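Local atomic coordinates of tRNA (guanine(26)-N(2))-dimethyltransferase (Pyrococcus horikoshii, PDB entry 2DUL), a protein that probably transfers two methyl groups from S-adenosyl-L-methionine to the N2 atom of the guanine at position 26 of tRNA. Residues M125-I135 with T149-L160; Y211-L219 with F230-G240. All blocks are in the same frame, centred on the assembly; numbering follows the deposited sequence.

How the contacts relate
Contact 1 comes first in the chain and contact 2 follows it. Their centres are about 13 Å apart. Both belong to the single mixed sheet of the methyltransferase fold. Contact 1 joins parallel strands 132-137 and 158-164 through helix 144-153. Contact 2 is the antiparallel hairpin of strands 213-223 and 226-235, which forms one edge of the sheet within this chain. Strands 158-164 and 226-235 are neighbours. There G158 O probably accepts from L233 N, and R157 O from K232 NZ. D235 forms salt bridges with R156 and R157. The hairpin thus extends the parallel core, and charged pairs tie it to the turn after helix 144-153.

Contact 1. Residues M125-I135 with T149-L160; sequences MAERHRYFHFI and TALRSAKRRGIL
R130 gathers carbonyls where helix 144-153 runs out, two from its last turn (L151, R152) and one just beyond it (A154). Its CB points away from residues 149-160. A bend at chi2 (-62°) brings the chain round. R130 CG then lies 3.7 Å from R152 O, and R130 CD lies 3.3 Å from A154 O. NE donates to a water that R156 NH1 also holds, though weakly. The guanidinium is covered on two sides: R152 O lies over one face and R156 CG over the opposite face, both offset toward the rim. R130 N donates to the same R152 O, on a lone pair. At the tip, R130 NH2 donates to A154 O at 2.9 Å. R130 NH2 also makes a weak, bent bond to L151 O at 2.7 Å (124°).

S153 makes the next set of bonds. Its OG is anti to the backbone N (chi1 -174°). S153 OG donates to R128 O at 2.8 Å and sits at the edge of the F132 ring, 3.3 Å from F132 CD1. S153 O accepts from Y131 N and F132 N, which come from opposite faces of its plane. Further on, F134 pairs with I159 and I135 with L160 as parallel strands. This completes a beta-alpha-beta crossover, as in other class I methyltransferases.

R130 NH1 and R156 NH1 are 3.9 Å apart, but R156 is paired with D235. The carbonyls at and just after the helix end would tend to stabilise the positive charge of R130.

Contact 2. Residues Y211-L219 with F230-G240; sequences YDLGIDVIL and FVKLKDGARKG
L219 O lies at the edge of the F230 ring, near its plane and 3.4 Å from F230 CD1. The side chain of L42, from helix 33-46, also touches F230. The carboxylate of D216 is met from above its plane: K234 NZ donates to D216 OD2 at 2.8 Å in a salt bridge. The K234 chain is bent at chi2, chi3 and chi4. K234 CG lies 3.8 Å from G214 O, and K234 CD comes against D216 OD2. With an alanine at K234, the D216 carboxylate would probably lose its charged mate and be freer to turn.

The backbones pair as antiparallel strands, with a classic beta bulge at I218 and L219 opposite F230. There I218 N and L219 N both donate to F230 O, from the same face of its plane. Pairing resumes as F230 N donates to L219 O. At the other end, G236 N, at the N-cap of helix 237-244, donates to D212 O at 2.9 Å. G214 passes close against the first turn of this helix, and a CB there would clash with K239 O.

I215 CG2 packs on L233 CD2 at 3.8 Å, on the face that I215, V217 and V231 turn to helix 192-209. I218 meets helix 33-46. Strand 226-235 lies between strand 213-223 and strand 158-164.

Contact 1. Residues M125-I135 with T149-L160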
loop_
_atom_site.group_PDB
_atom_site.type_symbol
_atom_site.label_atom_id
_atom_site.label_comp_id
_atom_site.label_asym_id
_atom_site.label_seq_id
_atom_site.Cartn_x
_atom_site.Cartn_y
_atom_site.Cartn_z
ATOM N N MET A 125 18.964 4.368 -6.070
ATOM C CA MET A 125 18.752 2.990 -5.632
ATOM C C MET A 125 19.728 2.005 -6.279
ATOM O O MET A 125 20.106 1.002 -5.662
ATOM C CB MET A 125 17.297 2.569 -5.884
ATOM C CG MET A 125 16.301 3.336 -5.010
ATOM S SD MET A 125 14.624 2.687 -5.088
ATOM C CE MET A 125 14.143 3.156 -6.786
ATOM N N ALA A 126 20.145 2.291 -7.511
ATOM C CA ALA A 126 21.105 1.429 -8.201
ATOM C C ALA A 126 22.465 1.540 -7.513
ATOM O O ALA A 126 23.246 0.581 -7.486
ATOM C CB ALA A 126 21.226 1.837 -9.665
ATOM N N GLU A 127 22.749 2.717 -6.963
ATOM C CA GLU A 127 24.008 2.952 -6.261
ATOM C C GLU A 127 24.007 2.268 -4.887
ATOM O O GLU A 127 25.056 1.856 -4.391
ATOM C CB GLU A 127 24.246 4.458 -6.089
ATOM C CG GLU A 127 24.298 5.226 -7.408
ATOM C CD GLU A 127 24.621 6.703 -7.233
ATOM O OE1 GLU A 127 23.941 7.384 -6.435
ATOM O OE2 GLU A 127 25.556 7.187 -7.908
ATOM N N ARG A 128 22.829 2.146 -4.280
ATOM C CA ARG A 128 22.691 1.524 -2.961
ATOM C C ARG A 128 22.059 0.132 -3.079
ATOM O O ARG A 128 20.903 -0.081 -2.704
ATOM C CB ARG A 128 21.817 2.407 -2.062
ATOM C CG ARG A 128 22.352 3.814 -1.796
ATOM C CD ARG A 128 23.501 3.822 -0.791
ATOM N NE ARG A 128 24.794 3.567 -1.414
ATOM C CZ ARG A 128 25.595 2.556 -1.094
ATOM N NH1 ARG A 128 25.237 1.694 -0.154
ATOM N NH2 ARG A 128 26.755 2.411 -1.711
ATOM N N HIS A 129 22.836 -0.812 -3.600
ATOM C CA HIS A 129 22.388 -2.185 -3.800
ATOM C C HIS A 129 22.271 -2.935 -2.473
ATOM O O HIS A 129 23.195 -2.897 -1.659
ATOM C CB HIS A 129 23.385 -2.892 -4.727
ATOM C CG HIS A 129 22.986 -4.280 -5.112
ATOM N ND1 HIS A 129 21.850 -4.554 -5.842
ATOM C CD2 HIS A 129 23.581 -5.474 -4.878
ATOM C CE1 HIS A 129 21.761 -5.857 -6.041
ATOM N NE2 HIS A 129 22.798 -6.438 -5.468
ATOM N N ARG A 130 21.136 -3.603 -2.255
ATOM C CA ARG A 130 20.905 -4.373 -1.028
ATOM C C ARG A 130 21.367 -3.563 0.178
ATOM O O ARG A 130 22.186 -4.025 0.977
ATOM C CB ARG A 130 21.682 -5.694 -1.090
ATOM C CG ARG A 130 21.294 -6.581 -2.266
ATOM C CD ARG A 130 19.830 -6.983 -2.178
ATOM N NE ARG A 130 19.384 -7.660 -3.389
ATOM C CZ ARG A 130 18.113 -7.756 -3.757
ATOM N NH1 ARG A 130 17.796 -8.390 -4.878
ATOM N NH2 ARG A 130 17.160 -7.211 -3.003
ATOM N N TYR A 131 20.813 -2.364 0.320
ATOM C CA TYR A 131 21.221 -1.460 1.386
ATOM C C TYR A 131 20.155 -1.033 2.390
ATOM O O TYR A 131 20.436 -0.928 3.583
ATOM C CB TYR A 131 21.837 -0.217 0.739
ATOM C CG TYR A 131 22.444 0.774 1.703
ATOM C CD1 TYR A 131 21.765 1.945 2.057
ATOM C CD2 TYR A 131 23.705 0.550 2.253
ATOM C CE1 TYR A 131 22.336 2.869 2.937
ATOM C CE2 TYR A 131 24.284 1.464 3.128
ATOM C CZ TYR A 131 23.595 2.621 3.467
ATOM O OH TYR A 131 24.165 3.524 4.331
ATOM N N PHE A 132 18.938 -0.782 1.918
ATOM C CA PHE A 132 17.877 -0.321 2.805
ATOM C C PHE A 132 17.006 -1.383 3.459
ATOM O O PHE A 132 16.628 -2.368 2.827
ATOM C CB PHE A 132 16.958 0.661 2.063
ATOM C CG PHE A 132 17.669 1.865 1.521
ATOM C CD1 PHE A 132 18.082 1.907 0.193
ATOM C CD2 PHE A 132 17.955 2.945 2.350
ATOM C CE1 PHE A 132 18.777 3.009 -0.304
ATOM C CE2 PHE A 132 18.649 4.054 1.867
ATOM C CZ PHE A 132 19.062 4.085 0.536
ATOM N N HIS A 133 16.678 -1.160 4.730
ATOM C CA HIS A 133 15.808 -2.061 5.476
ATOM C C HIS A 133 14.368 -1.742 5.076
ATOM O O HIS A 133 13.476 -2.575 5.197
ATOM C CB HIS A 133 15.987 -1.850 6.984
ATOM C CG HIS A 133 17.332 -2.262 7.494
ATOM N ND1 HIS A 133 17.760 -3.574 7.487
ATOM C CD2 HIS A 133 18.355 -1.536 8.004
ATOM C CE1 HIS A 133 18.987 -3.637 7.970
ATOM N NE2 HIS A 133 19.372 -2.414 8.291
ATOM N N PHE A 134 14.149 -0.516 4.611
ATOM C CA PHE A 134 12.819 -0.100 4.182
ATOM C C PHE A 134 12.917 0.983 3.123
ATOM O O PHE A 134 13.699 1.922 3.248
ATOM C CB PHE A 134 11.989 0.428 5.362
ATOM C CG PHE A 134 10.672 1.060 4.951
ATOM C CD1 PHE A 134 9.676 0.305 4.333
ATOM C CD2 PHE A 134 10.439 2.417 5.164
ATOM C CE1 PHE A 134 8.464 0.896 3.930
ATOM C CE2 PHE A 134 9.232 3.016 4.765
ATOM C CZ PHE A 134 8.245 2.253 4.147
ATOM N N ILE A 135 12.127 0.827 2.067
ATOM C CA ILE A 135 12.082 1.810 0.994
ATOM C C ILE A 135 10.614 2.156 0.798
ATOM O O ILE A 135 9.772 1.264 0.714
ATOM C CB ILE A 135 12.645 1.253 -0.345
ATOM C CG1 ILE A 135 14.153 1.021 -0.234
ATOM C CG2 ILE A 135 12.351 2.240 -1.483
ATOM C CD1 ILE A 135 14.789 0.461 -1.511
ATOM N N THR A 149 14.184 -1.608 -9.594
ATOM C CA THR A 149 15.385 -1.140 -8.914
ATOM C C THR A 149 15.194 -1.157 -7.397
ATOM O O THR A 149 16.121 -1.481 -6.654
ATOM C CB THR A 149 15.780 0.276 -9.384
ATOM O OG1 THR A 149 15.906 0.280 -10.813
ATOM C CG2 THR A 149 17.128 0.691 -8.779
ATOM N N ALA A 150 13.994 -0.823 -6.928
ATOM C CA ALA A 150 13.751 -0.843 -5.491
ATOM C C ALA A 150 13.926 -2.270 -4.970
ATOM O O ALA A 150 14.410 -2.480 -3.857
ATOM C CB ALA A 150 12.344 -0.341 -5.179
ATOM N N LEU A 151 13.537 -3.246 -5.785
ATOM C CA LEU A 151 13.643 -4.648 -5.402
ATOM C C LEU A 151 15.092 -5.118 -5.309
ATOM O O LEU A 151 15.365 -6.184 -4.754
ATOM C CB LEU A 151 12.860 -5.525 -6.381
ATOM C CG LEU A 151 11.347 -5.502 -6.164
ATOM C CD1 LEU A 151 10.631 -6.144 -7.346
ATOM C CD2 LEU A 151 11.013 -6.241 -4.864
ATOM N N ARG A 152 16.015 -4.326 -5.854
ATOM C CA ARG A 152 17.438 -4.646 -5.793
ATOM C C ARG A 152 18.133 -3.800 -4.718
ATOM O O ARG A 152 19.149 -4.209 -4.159
ATOM C CB ARG A 152 18.109 -4.408 -7.156
ATOM C CG ARG A 152 17.908 -5.538 -8.164
ATOM C CD ARG A 152 18.593 -5.260 -9.502
ATOM N NE ARG A 152 17.749 -4.457 -10.385
ATOM C CZ ARG A 152 17.964 -3.185 -10.697
ATOM N NH1 ARG A 152 19.012 -2.535 -10.210
ATOM N NH2 ARG A 152 17.108 -2.552 -11.488
ATOM N N SER A 153 17.572 -2.627 -4.433
ATOM C CA SER A 153 18.123 -1.705 -3.438
ATOM C C SER A 153 17.759 -2.087 -1.993
ATOM O O SER A 153 18.528 -1.830 -1.062
ATOM C CB SER A 153 17.636 -0.281 -3.729
ATOM O OG SER A 153 18.255 0.673 -2.876
ATOM N N ALA A 154 16.585 -2.679 -1.799
ATOM C CA ALA A 154 16.174 -3.105 -0.463
ATOM C C ALA A 154 16.981 -4.360 -0.121
ATOM O O ALA A 154 17.438 -5.053 -1.023
ATOM C CB ALA A 154 14.684 -3.438 -0.452
ATOM N N LYS A 155 17.167 -4.636 1.170
ATOM C CA LYS A 155 17.877 -5.848 1.609
ATOM C C LYS A 155 17.011 -7.031 1.159
ATOM O O LYS A 155 15.830 -6.850 0.863
ATOM C CB LYS A 155 17.995 -5.896 3.138
ATOM C CG LYS A 155 18.851 -4.813 3.780
ATOM C CD LYS A 155 20.327 -5.071 3.565
ATOM C CE LYS A 155 21.175 -4.131 4.408
ATOM N NZ LYS A 155 22.623 -4.303 4.127
ATOM N N ARG A 156 17.583 -8.234 1.131
ATOM C CA ARG A 156 16.843 -9.422 0.705
ATOM C C ARG A 156 15.723 -9.796 1.685
ATOM O O ARG A 156 14.846 -10.607 1.373
ATOM C CB ARG A 156 17.814 -10.595 0.496
ATOM C CG ARG A 156 18.822 -10.344 -0.634
ATOM C CD ARG A 156 19.722 -11.554 -0.890
ATOM N NE ARG A 156 18.943 -12.703 -1.342
ATOM C CZ ARG A 156 18.445 -12.850 -2.568
ATOM N NH1 ARG A 156 18.645 -11.925 -3.501
ATOM N NH2 ARG A 156 17.707 -13.914 -2.846
ATOM N N ARG A 157 15.754 -9.202 2.872
ATOM C CA ARG A 157 14.718 -9.443 3.865
ATOM C C ARG A 157 14.162 -8.077 4.253
ATOM O O ARG A 157 13.620 -7.889 5.341
ATOM C CB ARG A 157 15.294 -10.160 5.089
ATOM C CG ARG A 157 15.829 -11.560 4.788
ATOM C CD ARG A 157 16.469 -12.189 6.023
ATOM N NE ARG A 157 17.076 -13.494 5.744
ATOM C CZ ARG A 157 18.070 -13.702 4.881
ATOM N NH1 ARG A 157 18.549 -14.930 4.706
ATOM N NH2 ARG A 157 18.591 -12.692 4.190
ATOM N N GLY A 158 14.308 -7.128 3.332
ATOM C CA GLY A 158 13.834 -5.779 3.569
ATOM C C GLY A 158 12.335 -5.603 3.444
ATOM O O GLY A 158 11.593 -6.549 3.158
ATOM N N ILE A 159 11.889 -4.372 3.658
ATOM C CA ILE A 159 10.478 -4.043 3.580
ATOM C C ILE A 159 10.284 -3.032 2.472
ATOM O O ILE A 159 11.065 -2.094 2.331
ATOM C CB ILE A 159 9.977 -3.413 4.890
ATOM C CG1 ILE A 159 10.234 -4.374 6.051
ATOM C CG2 ILE A 159 8.503 -3.062 4.764
ATOM C CD1 ILE A 159 10.148 -3.715 7.406
ATOM N N LEU A 160 9.243 -3.228 1.676
ATOM C CA LEU A 160 8.971 -2.304 0.595
ATOM C C LEU A 160 7.584 -1.705 0.751
ATOM O O LEU A 160 6.604 -2.424 0.932
ATOM C CB LEU A 160 9.084 -3.021 -0.754
ATOM C CG LEU A 160 9.057 -2.177 -2.030
ATOM C CD1 LEU A 160 10.199 -1.161 -2.003
ATOM C CD2 LEU A 160 9.195 -3.098 -3.248
HETATM O O HOH W 1 21.238 -10.112 -4.133
HETATM O O HOH W 2 22.993 -1.731 4.801
HETATM O O HOH W 3 16.115 -6.329 6.596
HETATM O O HOH W 4 13.848 -4.964 7.053
#

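Contact 2. Residues Y211-L219 with F230-G240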
loop_
_atom_site.group_PDB
_atom_site.type_symbol
_atom_site.label_atom_id
_atom_site.label_comp_id
_atom_site.label_asym_id
_atom_site.label_seq_id
_atom_site.Cartn_x
_atom_site.Cartn_y
_atom_site.Cartn_z
ATOM N N TYR A 211 14.835 -12.481 -8.452
ATOM C CA TYR A 211 15.963 -12.273 -7.546
ATOM C C TYR A 211 15.965 -13.369 -6.489
ATOM O O TYR A 211 16.675 -13.279 -5.487
ATOM C CB TYR A 211 15.832 -10.910 -6.867
ATOM C CG TYR A 211 15.823 -9.769 -7.859
ATOM C CD1 TYR A 211 16.934 -9.525 -8.669
ATOM C CD2 TYR A 211 14.697 -8.962 -8.017
ATOM C CE1 TYR A 211 16.928 -8.494 -9.625
ATOM C CE2 TYR A 211 14.678 -7.927 -8.973
ATOM C CZ TYR A 211 15.800 -7.706 -9.770
ATOM O OH TYR A 211 15.792 -6.702 -10.717
ATOM N N ASP A 212 15.170 -14.405 -6.735
ATOM C CA ASP A 212 15.010 -15.514 -5.802
ATOM C C ASP A 212 14.516 -14.962 -4.464
ATOM O O ASP A 212 15.022 -15.304 -3.393
ATOM C CB ASP A 212 16.322 -16.290 -5.632
ATOM C CG ASP A 212 16.696 -17.085 -6.883
ATOM O OD1 ASP A 212 15.793 -17.368 -7.705
ATOM O OD2 ASP A 212 17.886 -17.435 -7.041
ATOM N N LEU A 213 13.516 -14.090 -4.556
ATOM C CA LEU A 213 12.901 -13.470 -3.391
ATOM C C LEU A 213 11.404 -13.712 -3.445
ATOM O O LEU A 213 10.811 -13.728 -4.522
ATOM C CB LEU A 213 13.128 -11.957 -3.390
ATOM C CG LEU A 213 14.546 -11.414 -3.252
ATOM C CD1 LEU A 213 14.511 -9.900 -3.460
ATOM C CD2 LEU A 213 15.115 -11.775 -1.870
ATOM N N GLY A 214 10.802 -13.912 -2.280
ATOM C CA GLY A 214 9.365 -14.090 -2.209
ATOM C C GLY A 214 8.865 -12.910 -1.399
ATOM O O GLY A 214 9.653 -12.031 -1.049
ATOM N N ILE A 215 7.571 -12.861 -1.112
ATOM C CA ILE A 215 7.038 -11.781 -0.300
ATOM C C ILE A 215 5.939 -12.260 0.633
ATOM O O ILE A 215 5.282 -13.275 0.387
ATOM C CB ILE A 215 6.419 -10.619 -1.147
ATOM C CG1 ILE A 215 5.200 -11.130 -1.922
ATOM C CG2 ILE A 215 7.465 -10.018 -2.080
ATOM C CD1 ILE A 215 4.294 -10.023 -2.462
ATOM N N ASP A 216 5.774 -11.513 1.718
ATOM C CA ASP A 216 4.719 -11.737 2.691
ATOM C C ASP A 216 4.082 -10.358 2.767
ATOM O O ASP A 216 4.792 -9.356 2.898
ATOM C CB ASP A 216 5.267 -12.099 4.071
ATOM C CG ASP A 216 5.477 -13.589 4.246
ATOM O OD1 ASP A 216 4.845 -14.376 3.512
ATOM O OD2 ASP A 216 6.266 -13.972 5.133
ATOM N N VAL A 217 2.764 -10.285 2.655
ATOM C CA VAL A 217 2.112 -8.990 2.732
ATOM C C VAL A 217 1.969 -8.579 4.194
ATOM O O VAL A 217 1.462 -9.340 5.012
ATOM C CB VAL A 217 0.718 -9.018 2.082
ATOM C CG1 VAL A 217 0.053 -7.653 2.223
ATOM C CG2 VAL A 217 0.835 -9.394 0.616
ATOM N N ILE A 218 2.447 -7.383 4.520
ATOM C CA ILE A 218 2.337 -6.874 5.875
ATOM C C ILE A 218 0.985 -6.176 5.977
ATOM O O ILE A 218 0.201 -6.426 6.894
ATOM C CB ILE A 218 3.451 -5.857 6.177
ATOM C CG1 ILE A 218 4.816 -6.556 6.130
ATOM C CG2 ILE A 218 3.213 -5.210 7.536
ATOM C CD1 ILE A 218 5.997 -5.600 6.120
ATOM N N LEU A 219 0.717 -5.313 5.007
ATOM C CA LEU A 219 -0.528 -4.563 4.965
ATOM C C LEU A 219 -0.714 -3.951 3.589
ATOM O O LEU A 219 0.183 -3.293 3.072
ATOM C CB LEU A 219 -0.508 -3.443 6.009
ATOM C CG LEU A 219 -1.633 -2.404 5.913
ATOM C CD1 LEU A 219 -2.974 -3.076 6.168
ATOM C CD2 LEU A 219 -1.390 -1.291 6.919
ATOM N N PHE A 230 2.417 -2.803 1.610
ATOM C CA PHE A 230 3.615 -2.962 2.419
ATOM C C PHE A 230 3.947 -4.450 2.389
ATOM O O PHE A 230 3.135 -5.275 2.813
ATOM C CB PHE A 230 3.376 -2.534 3.873
ATOM C CG PHE A 230 3.123 -1.064 4.047
ATOM C CD1 PHE A 230 1.829 -0.579 4.203
ATOM C CD2 PHE A 230 4.185 -0.164 4.054
ATOM C CE1 PHE A 230 1.590 0.788 4.365
ATOM C CE2 PHE A 230 3.959 1.208 4.215
ATOM C CZ PHE A 230 2.659 1.685 4.371
ATOM N N VAL A 231 5.125 -4.795 1.883
ATOM C CA VAL A 231 5.521 -6.193 1.817
ATOM C C VAL A 231 6.872 -6.455 2.451
ATOM O O VAL A 231 7.739 -5.579 2.498
ATOM C CB VAL A 231 5.550 -6.709 0.350
ATOM C CG1 VAL A 231 4.171 -6.573 -0.268
ATOM C CG2 VAL A 231 6.577 -5.944 -0.460
ATOM N N LYS A 232 7.028 -7.674 2.952
ATOM C CA LYS A 232 8.264 -8.115 3.580
ATOM C C LYS A 232 8.915 -9.083 2.601
ATOM O O LYS A 232 8.328 -10.103 2.246
ATOM C CB LYS A 232 7.963 -8.846 4.893
ATOM C CG LYS A 232 9.194 -9.442 5.577
ATOM C CD LYS A 232 10.121 -8.364 6.126
ATOM C CE LYS A 232 11.207 -8.983 7.002
ATOM N NZ LYS A 232 12.138 -7.977 7.574
ATOM N N LEU A 233 10.121 -8.759 2.156
ATOM C CA LEU A 233 10.822 -9.619 1.216
ATOM C C LEU A 233 11.314 -10.884 1.923
ATOM O O LEU A 233 11.774 -10.828 3.064
ATOM C CB LEU A 233 11.996 -8.857 0.589
ATOM C CG LEU A 233 11.573 -7.611 -0.204
ATOM C CD1 LEU A 233 12.797 -6.894 -0.741
ATOM C CD2 LEU A 233 10.660 -8.014 -1.352
ATOM N N LYS A 234 11.186 -12.018 1.243
ATOM C CA LYS A 234 11.617 -13.307 1.777
ATOM C C LYS A 234 12.795 -13.796 0.933
ATOM O O LYS A 234 12.723 -13.822 -0.296
ATOM C CB LYS A 234 10.461 -14.305 1.718
ATOM C CG LYS A 234 9.153 -13.764 2.293
ATOM C CD LYS A 234 9.292 -13.383 3.765
ATOM C CE LYS A 234 9.557 -14.602 4.641
ATOM N NZ LYS A 234 8.437 -15.587 4.564
ATOM N N ASP A 235 13.877 -14.195 1.596
ATOM C CA ASP A 235 15.084 -14.624 0.898
ATOM C C ASP A 235 15.169 -16.111 0.566
ATOM O O ASP A 235 15.308 -16.945 1.461
ATOM C CB ASP A 235 16.310 -14.217 1.719
ATOM C CG ASP A 235 17.618 -14.412 0.968
ATOM O OD1 ASP A 235 17.605 -14.949 -0.163
ATOM O OD2 ASP A 235 18.669 -14.027 1.521
ATOM N N GLY A 236 15.103 -16.431 -0.725
ATOM C CA GLY A 236 15.197 -17.819 -1.149
ATOM C C GLY A 236 14.392 -18.179 -2.385
ATOM O O GLY A 236 13.257 -17.735 -2.549
ATOM N N ALA A 237 14.984 -18.996 -3.254
ATOM C CA ALA A 237 14.324 -19.433 -4.481
ATOM C C ALA A 237 13.007 -20.137 -4.159
ATOM O O ALA A 237 11.983 -19.879 -4.791
ATOM C CB ALA A 237 15.245 -20.376 -5.270
ATOM N N ARG A 238 13.043 -21.019 -3.162
ATOM C CA ARG A 238 11.865 -21.768 -2.747
ATOM C C ARG A 238 10.794 -20.798 -2.264
ATOM O O ARG A 238 9.604 -21.005 -2.496
ATOM C CB ARG A 238 12.207 -22.729 -1.603
ATOM C CG ARG A 238 13.489 -23.550 -1.774
ATOM C CD ARG A 238 14.770 -22.686 -1.846
ATOM N NE ARG A 238 14.713 -21.491 -1.002
ATOM C CZ ARG A 238 14.524 -21.499 0.312
ATOM N NH1 ARG A 238 14.487 -20.358 0.979
ATOM N NH2 ARG A 238 14.375 -22.648 0.961
ATOM N N LYS A 239 11.221 -19.752 -1.562
ATOM C CA LYS A 239 10.295 -18.746 -1.059
ATOM C C LYS A 239 9.683 -17.995 -2.241
ATOM O O LYS A 239 8.521 -17.585 -2.204
ATOM C CB LYS A 239 11.029 -17.798 -0.106
ATOM C CG LYS A 239 11.530 -18.528 1.137
ATOM C CD LYS A 239 12.341 -17.639 2.060
ATOM C CE LYS A 239 12.849 -18.433 3.262
ATOM N NZ LYS A 239 13.793 -17.636 4.103
ATOM N N GLY A 240 10.476 -17.825 -3.293
ATOM C CA GLY A 240 9.979 -17.170 -4.485
ATOM C C GLY A 240 8.942 -18.085 -5.115
ATOM O O GLY A 240 7.878 -17.630 -5.532
#